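Local structure of putative peptidase (Parabacteroides merdae, 4L8K) at residues D138-G149 with D205-V213. The protein is a putative serine peptidase of family S41 that probably hydrolyses peptide bonds in polypeptide substrates. Sequence-based numbering, arbitrary orientation.
Sequences DYMFAHFKECKG and DRTRWLRPV
Arg206 meets Asp138 side-on, spending both NE and NH2 on a single carboxylate oxygen, OD2, with NH2 at 2.7 Å from it. The two side chains cross at about a right angle, and their flat groups are turned 54° apart; both nitrogens come from the same face of the carboxylate, while OD2 lies close to the guanidinium plane. Arg206 reaches this pose by bending at chi2 and chi3. The other oxygen, OD1, accepts the backbone N-H of Thr207 at 3.2 Å and is also salt-bridged to Arg171, so one carboxylate serves two arginines and a loop N-H. With an alanine here, Arg206 and Arg171 would probably lack a counter-charge and the Thr207 N-H its acceptor.

Further along, Phe141 slides past Thr207, whose methyl CG2 rests on Phe141 CB. The Phe141 and Trp209 rings are nearly parallel but slid apart and barely overlap; the touch is made at one side of the phenyl ring, by Phe141 CE1 on Trp209 CB and Phe141 CD1 on Trp209 CE3, each at 3.6 Å. The setting is the ClpP/crotonase type of fold: helix 134-143, in the beta-alpha-beta connection from strand 120-125 to the parallel strand 149-153, is met with its following turn by the loop entering the next parallel strand, 213-217.

Trp209 turns the edge of its six-membered ring to that turn, CH2 3.3 Å from Phe144 O and CZ3 against Phe144 CB. Its chi1 of -174°, with CG anti to the backbone N, swings the indole there. NE1 donates almost straight (169°) to Pro212 O. The Arg211 guanidinium lies over the rim of one indole face, CZ3 beneath it. Arg211 NH1 points into the carbonyls of the type I turn from Phe144 to Cys147, bonding to Cys147 O at 3.0 Å in the carbonyl plane and more weakly to Phe144 O and Lys145 O; its NH2 reaches Phe141 O through a water.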
ATOM      1  N   ASP A 138     -18.096   3.776 -14.747  1.00 19.95           N
ATOM      2  CA  ASP A 138     -18.703   4.603 -15.798  1.00 20.95           C
ATOM      3  C   ASP A 138     -19.667   5.648 -15.228  1.00 25.08           C
ATOM      4  O   ASP A 138     -19.646   6.794 -15.681  1.00 27.31           O
ATOM      5  CB  ASP A 138     -19.438   3.734 -16.832  1.00 23.91           C
ATOM      6  CG  ASP A 138     -18.530   3.025 -17.825  1.00 33.07           C
ATOM      7  OD1 ASP A 138     -17.300   3.261 -17.780  1.00 34.05           O
ATOM      8  OD2 ASP A 138     -19.049   2.228 -18.636  1.00 39.64           O
ATOM      9  N   TYR A 139     -20.474   5.266 -14.222  1.00 19.69           N
ATOM     10  CA  TYR A 139     -21.441   6.159 -13.568  1.00 20.11           C
ATOM     11  C   TYR A 139     -20.759   7.251 -12.734  1.00 23.88           C
ATOM     12  O   TYR A 139     -21.208   8.402 -12.755  1.00 24.35           O
ATOM     13  CB  TYR A 139     -22.430   5.366 -12.713  1.00 21.31           C
ATOM     14  CG  TYR A 139     -23.588   4.861 -13.546  1.00 24.13           C
ATOM     15  CD1 TYR A 139     -24.535   5.745 -14.069  1.00 26.38           C
ATOM     16  CD2 TYR A 139     -23.721   3.511 -13.851  1.00 25.44           C
ATOM     17  CE1 TYR A 139     -25.573   5.297 -14.886  1.00 25.78           C
ATOM     18  CE2 TYR A 139     -24.773   3.048 -14.648  1.00 26.47           C
ATOM     19  CZ  TYR A 139     -25.695   3.947 -15.159  1.00 29.15           C
ATOM     20  OH  TYR A 139     -26.747   3.516 -15.915  1.00 27.66           O
HETATM   21  N   MSE A 140     -19.667   6.894 -12.036  1.00 18.43           N
HETATM   22  CA  MSE A 140     -18.899   7.832 -11.224  1.00 16.89           C
HETATM   23  C   MSE A 140     -18.262   8.879 -12.158  1.00 20.52           C
HETATM   24  O   MSE A 140     -18.399  10.076 -11.903  1.00 22.52           O
HETATM   25  CB  MSE A 140     -17.875   7.076 -10.340  1.00 17.46           C
HETATM   26  CG  MSE A 140     -16.934   7.972  -9.516  1.00 21.77           C
HETATM   27 SE   MSE A 140     -15.370   8.505 -10.583  0.75 26.36          SE
HETATM   28  CE  MSE A 140     -14.476   6.702 -10.736  1.00 21.82           C
ATOM     29  N   PHE A 141     -17.646   8.442 -13.250  1.00 16.53           N
ATOM     30  CA  PHE A 141     -17.026   9.340 -14.225  1.00 16.26           C
ATOM     31  C   PHE A 141     -18.072  10.234 -14.887  1.00 19.71           C
ATOM     32  O   PHE A 141     -17.809  11.432 -15.033  1.00 20.44           O
ATOM     33  CB  PHE A 141     -16.183   8.576 -15.293  1.00 18.00           C
ATOM     34  CG  PHE A 141     -14.877   7.967 -14.787  1.00 19.43           C
ATOM     35  CD1 PHE A 141     -14.006   8.701 -13.977  1.00 21.21           C
ATOM     36  CD2 PHE A 141     -14.494   6.684 -15.165  1.00 21.27           C
ATOM     37  CE1 PHE A 141     -12.798   8.144 -13.527  1.00 21.21           C
ATOM     38  CE2 PHE A 141     -13.291   6.132 -14.711  1.00 23.59           C
ATOM     39  CZ  PHE A 141     -12.454   6.858 -13.888  1.00 20.53           C
ATOM     40  N   ALA A 142     -19.262   9.698 -15.219  1.00 17.01           N
ATOM     41  CA  ALA A 142     -20.337  10.519 -15.850  1.00 17.78           C
ATOM     42  C   ALA A 142     -20.845  11.607 -14.861  1.00 22.07           C
ATOM     43  O   ALA A 142     -21.106  12.737 -15.274  1.00 21.72           O
ATOM     44  CB  ALA A 142     -21.489   9.651 -16.324  1.00 18.59           C
ATOM     45  N   HIS A 143     -20.902  11.290 -13.550  1.00 17.25           N
ATOM     46  CA  HIS A 143     -21.288  12.271 -12.541  1.00 17.89           C
ATOM     47  C   HIS A 143     -20.272  13.439 -12.485  1.00 23.36           C
ATOM     48  O   HIS A 143     -20.632  14.562 -12.119  1.00 24.27           O
ATOM     49  CB  HIS A 143     -21.413  11.590 -11.171  1.00 19.31           C
ATOM     50  CG  HIS A 143     -21.939  12.482 -10.083  1.00 22.53           C
ATOM     51  ND1 HIS A 143     -23.201  13.047 -10.156  1.00 24.98           N
ATOM     52  CD2 HIS A 143     -21.346  12.885  -8.935  1.00 24.15           C
ATOM     53  CE1 HIS A 143     -23.326  13.788  -9.068  1.00 24.59           C
ATOM     54  NE2 HIS A 143     -22.236  13.719  -8.304  1.00 24.48           N
ATOM     55  N   PHE A 144     -19.022  13.177 -12.920  1.00 20.79           N
ATOM     56  CA  PHE A 144     -17.897  14.121 -12.898  1.00 19.83           C
ATOM     57  C   PHE A 144     -17.529  14.658 -14.298  1.00 23.76           C
ATOM     58  O   PHE A 144     -16.485  15.290 -14.447  1.00 22.61           O
ATOM     59  CB  PHE A 144     -16.676  13.424 -12.261  1.00 20.08           C
ATOM     60  CG  PHE A 144     -16.822  12.981 -10.814  1.00 21.17           C
ATOM     61  CD1 PHE A 144     -17.712  13.617  -9.956  1.00 23.90           C
ATOM     62  CD2 PHE A 144     -16.020  11.976 -10.298  1.00 22.95           C
ATOM     63  CE1 PHE A 144     -17.813  13.231  -8.619  1.00 25.04           C
ATOM     64  CE2 PHE A 144     -16.102  11.608  -8.955  1.00 24.61           C
ATOM     65  CZ  PHE A 144     -16.985  12.248  -8.121  1.00 23.46           C
ATOM     66  N   LYS A 145     -18.416  14.470 -15.291  1.00 22.50           N
ATOM     67  CA  LYS A 145     -18.239  14.891 -16.695  1.00 23.65           C
ATOM     68  C   LYS A 145     -17.841  16.379 -16.827  1.00 28.23           C
ATOM     69  O   LYS A 145     -16.928  16.699 -17.578  1.00 28.87           O
ATOM     70  CB  LYS A 145     -19.515  14.581 -17.521  1.00 26.24           C
ATOM     71  CG  LYS A 145     -19.525  15.053 -18.975  1.00 36.71           C
ATOM     72  CD  LYS A 145     -18.444  14.378 -19.860  1.00 49.32           C
ATOM     73  CE  LYS A 145     -18.254  15.042 -21.217  1.00 56.07           C
ATOM     74  NZ  LYS A 145     -17.456  16.299 -21.125  1.00 54.94           N
ATOM     75  N   GLU A 146     -18.467  17.251 -16.055  1.00 25.11           N
ATOM     76  CA  GLU A 146     -18.240  18.701 -16.098  1.00 24.77           C
ATOM     77  C   GLU A 146     -17.105  19.185 -15.176  1.00 28.94           C
ATOM     78  O   GLU A 146     -16.767  20.370 -15.206  1.00 27.25           O
ATOM     79  CB  GLU A 146     -19.525  19.455 -15.722  1.00 26.59           C
ATOM     80  CG  GLU A 146     -20.714  19.220 -16.626  1.00 32.19           C
ATOM     81  CD  GLU A 146     -20.439  19.354 -18.112  1.00 44.13           C
ATOM     82  OE1 GLU A 146     -19.792  20.338 -18.543  1.00 44.28           O
ATOM     83  OE2 GLU A 146     -20.837  18.423 -18.840  1.00 45.61           O
ATOM     84  N   CYS A 147     -16.555  18.288 -14.339  1.00 26.27           N
ATOM     85  CA  CYS A 147     -15.470  18.592 -13.409  1.00 25.27           C
ATOM     86  C   CYS A 147     -14.129  18.796 -14.149  1.00 28.63           C
ATOM     87  O   CYS A 147     -13.844  18.147 -15.159  1.00 28.08           O
ATOM     88  CB  CYS A 147     -15.361  17.503 -12.342  1.00 24.37           C
ATOM     89  SG  CYS A 147     -16.876  17.253 -11.381  1.00 27.93           S
ATOM     90  N   LYS A 148     -13.331  19.716 -13.620  1.00 26.69           N
ATOM     91  CA  LYS A 148     -11.968  20.134 -14.027  1.00 26.63           C
ATOM     92  C   LYS A 148     -10.930  19.037 -13.695  1.00 30.27           C
ATOM     93  O   LYS A 148      -9.943  18.867 -14.406  1.00 31.33           O
ATOM     94  CB  LYS A 148     -11.615  21.401 -13.204  1.00 28.10           C
ATOM     95  CG  LYS A 148     -11.045  22.560 -13.954  1.00 38.65           C
ATOM     96  CD  LYS A 148     -10.848  23.731 -13.028  1.00 40.28           C
ATOM     97  CE  LYS A 148      -9.750  24.659 -13.508  1.00 56.17           C
ATOM     98  NZ  LYS A 148      -8.382  24.112 -13.291  1.00 67.35           N
ATOM     99  N   GLY A 149     -11.123  18.375 -12.563  1.00 25.46           N
ATOM    100  CA  GLY A 149     -10.205  17.332 -12.127  1.00 23.88           C
ATOM    101  C   GLY A 149     -10.815  16.404 -11.116  1.00 24.39           C
ATOM    102  O   GLY A 149     -11.934  16.627 -10.661  1.00 21.72           O
ATOM    103  N   ASP A 205     -11.615  -0.236 -22.426  1.00 32.88           N
ATOM    104  CA  ASP A 205     -12.471   0.102 -23.582  1.00 34.12           C
ATOM    105  C   ASP A 205     -13.672   0.942 -23.112  1.00 36.71           C
ATOM    106  O   ASP A 205     -14.415   1.488 -23.928  1.00 36.30           O
ATOM    107  CB  ASP A 205     -12.963  -1.170 -24.329  1.00 37.52           C
ATOM    108  CG  ASP A 205     -13.674  -2.207 -23.462  1.00 56.49           C
ATOM    109  OD1 ASP A 205     -13.243  -2.416 -22.302  1.00 58.15           O
ATOM    110  OD2 ASP A 205     -14.603  -2.865 -23.971  1.00 67.79           O
ATOM    111  N   ARG A 206     -13.842   1.051 -21.789  1.00 32.61           N
ATOM    112  CA  ARG A 206     -14.919   1.796 -21.132  1.00 31.18           C
ATOM    113  C   ARG A 206     -14.502   3.264 -20.909  1.00 32.60           C
ATOM    114  O   ARG A 206     -13.506   3.702 -21.482  1.00 32.22           O
ATOM    115  CB  ARG A 206     -15.290   1.101 -19.805  1.00 29.62           C
ATOM    116  CG  ARG A 206     -15.569  -0.404 -19.901  1.00 31.74           C
ATOM    117  CD  ARG A 206     -16.895  -0.726 -20.550  1.00 35.87           C
ATOM    118  NE  ARG A 206     -18.018  -0.197 -19.776  1.00 46.22           N
ATOM    119  CZ  ARG A 206     -18.902  -0.946 -19.129  1.00 54.20           C
ATOM    120  NH1 ARG A 206     -18.821  -2.271 -19.178  1.00 40.75           N
ATOM    121  NH2 ARG A 206     -19.888  -0.378 -18.450  1.00 34.78           N
ATOM    122  N   THR A 207     -15.270   4.040 -20.119  1.00 29.44           N
ATOM    123  CA  THR A 207     -14.978   5.468 -19.882  1.00 28.20           C
ATOM    124  C   THR A 207     -13.599   5.647 -19.212  1.00 28.46           C
ATOM    125  O   THR A 207     -13.300   4.995 -18.201  1.00 25.02           O
ATOM    126  CB  THR A 207     -16.079   6.135 -19.052  1.00 30.11           C
ATOM    127  OG1 THR A 207     -17.322   5.913 -19.705  1.00 32.48           O
ATOM    128  CG2 THR A 207     -15.844   7.645 -18.872  1.00 24.74           C
ATOM    129  N   ARG A 208     -12.765   6.513 -19.812  1.00 24.28           N
ATOM    130  CA  ARG A 208     -11.434   6.802 -19.296  1.00 23.57           C
ATOM    131  C   ARG A 208     -11.362   8.243 -18.775  1.00 28.58           C
ATOM    132  O   ARG A 208     -12.134   9.099 -19.222  1.00 30.95           O
ATOM    133  CB  ARG A 208     -10.360   6.515 -20.365  1.00 23.00           C
ATOM    134  CG  ARG A 208     -10.124   5.000 -20.558  1.00 33.50           C
ATOM    135  CD  ARG A 208      -9.089   4.678 -21.615  1.00 40.92           C
ATOM    136  NE  ARG A 208      -9.487   5.158 -22.941  1.00 42.99           N
ATOM    137  CZ  ARG A 208      -8.730   5.925 -23.716  1.00 52.68           C
ATOM    138  NH1 ARG A 208      -7.526   6.301 -23.313  1.00 38.69           N
ATOM    139  NH2 ARG A 208      -9.163   6.308 -24.906  1.00 39.70           N
ATOM    140  N   TRP A 209     -10.472   8.501 -17.807  1.00 22.51           N
ATOM    141  CA  TRP A 209     -10.297   9.839 -17.245  1.00 21.79           C
ATOM    142  C   TRP A 209      -8.881  10.314 -17.565  1.00 26.05           C
ATOM    143  O   TRP A 209      -7.896   9.803 -17.005  1.00 23.73           O
ATOM    144  CB  TRP A 209     -10.586   9.862 -15.737  1.00 18.90           C
ATOM    145  CG  TRP A 209     -10.562  11.240 -15.135  1.00 19.43           C
ATOM    146  CD1 TRP A 209      -9.462  11.926 -14.701  1.00 21.93           C
ATOM    147  CD2 TRP A 209     -11.694  12.091 -14.871  1.00 18.97           C
ATOM    148  NE1 TRP A 209      -9.837  13.152 -14.191  1.00 20.78           N
ATOM    149  CE2 TRP A 209     -11.200  13.275 -14.279  1.00 21.68           C
ATOM    150  CE3 TRP A 209     -13.080  11.980 -15.107  1.00 20.38           C
ATOM    151  CZ2 TRP A 209     -12.041  14.327 -13.897  1.00 20.83           C
ATOM    152  CZ3 TRP A 209     -13.910  13.022 -14.719  1.00 21.24           C
ATOM    153  CH2 TRP A 209     -13.390  14.166 -14.102  1.00 21.58           C
ATOM    154  N   LEU A 210      -8.783  11.282 -18.480  1.00 23.06           N
ATOM    155  CA  LEU A 210      -7.484  11.779 -18.918  1.00 24.12           C
ATOM    156  C   LEU A 210      -7.241  13.211 -18.436  1.00 25.98           C
ATOM    157  O   LEU A 210      -6.184  13.767 -18.690  1.00 26.06           O
ATOM    158  CB  LEU A 210      -7.364  11.658 -20.444  1.00 25.37           C
ATOM    159  CG  LEU A 210      -7.522  10.229 -21.036  1.00 29.79           C
ATOM    160  CD1 LEU A 210      -7.335  10.241 -22.542  1.00 31.00           C
ATOM    161  CD2 LEU A 210      -6.558   9.231 -20.403  1.00 29.77           C
ATOM    162  N   ARG A 211      -8.199  13.772 -17.686  1.00 21.03           N
ATOM    163  CA  ARG A 211      -8.093  15.071 -17.048  1.00 21.04           C
ATOM    164  C   ARG A 211      -7.218  14.958 -15.787  1.00 25.81           C
ATOM    165  O   ARG A 211      -6.956  13.830 -15.327  1.00 24.39           O
ATOM    166  CB  ARG A 211      -9.483  15.582 -16.685  1.00 22.89           C
ATOM    167  CG  ARG A 211     -10.201  16.267 -17.861  1.00 27.03           C
ATOM    168  CD  ARG A 211     -11.671  16.390 -17.521  1.00 20.73           C
ATOM    169  NE  ARG A 211     -12.332  15.111 -17.822  1.00 22.36           N
ATOM    170  CZ  ARG A 211     -13.590  14.815 -17.531  1.00 34.89           C
ATOM    171  NH1 ARG A 211     -14.351  15.686 -16.871  1.00 25.74           N
ATOM    172  NH2 ARG A 211     -14.105  13.653 -17.905  1.00 23.44           N
ATOM    173  N   PRO A 212      -6.741  16.084 -15.194  1.00 20.88           N
ATOM    174  CA  PRO A 212      -5.892  15.964 -13.988  1.00 18.56           C
ATOM    175  C   PRO A 212      -6.511  15.114 -12.862  1.00 21.72           C
ATOM    176  O   PRO A 212      -7.736  15.090 -12.669  1.00 20.50           O
ATOM    177  CB  PRO A 212      -5.710  17.414 -13.553  1.00 20.08           C
ATOM    178  CG  PRO A 212      -5.836  18.209 -14.829  1.00 23.76           C
ATOM    179  CD  PRO A 212      -6.919  17.504 -15.585  1.00 20.99           C
ATOM    180  N   VAL A 213      -5.646  14.353 -12.163  1.00 16.20           N
ATOM    181  CA  VAL A 213      -6.018  13.476 -11.044  1.00 14.47           C
ATOM    182  C   VAL A 213      -5.057  13.692  -9.901  1.00 19.16           C
ATOM    183  O   VAL A 213      -3.832  13.651 -10.111  1.00 19.20           O
ATOM    184  CB  VAL A 213      -6.032  11.945 -11.434  1.00 17.53           C
ATOM    185  CG1 VAL A 213      -6.376  11.038 -10.248  1.00 16.10           C
ATOM    186  CG2 VAL A 213      -6.971  11.660 -12.583  1.00 17.25           C
TER
HETATM  187  O   HOH W   1     -19.162   7.573 -18.244  1.00 31.93           O
HETATM  188  O   HOH W   2     -16.342  12.323 -17.302  1.00 23.99           O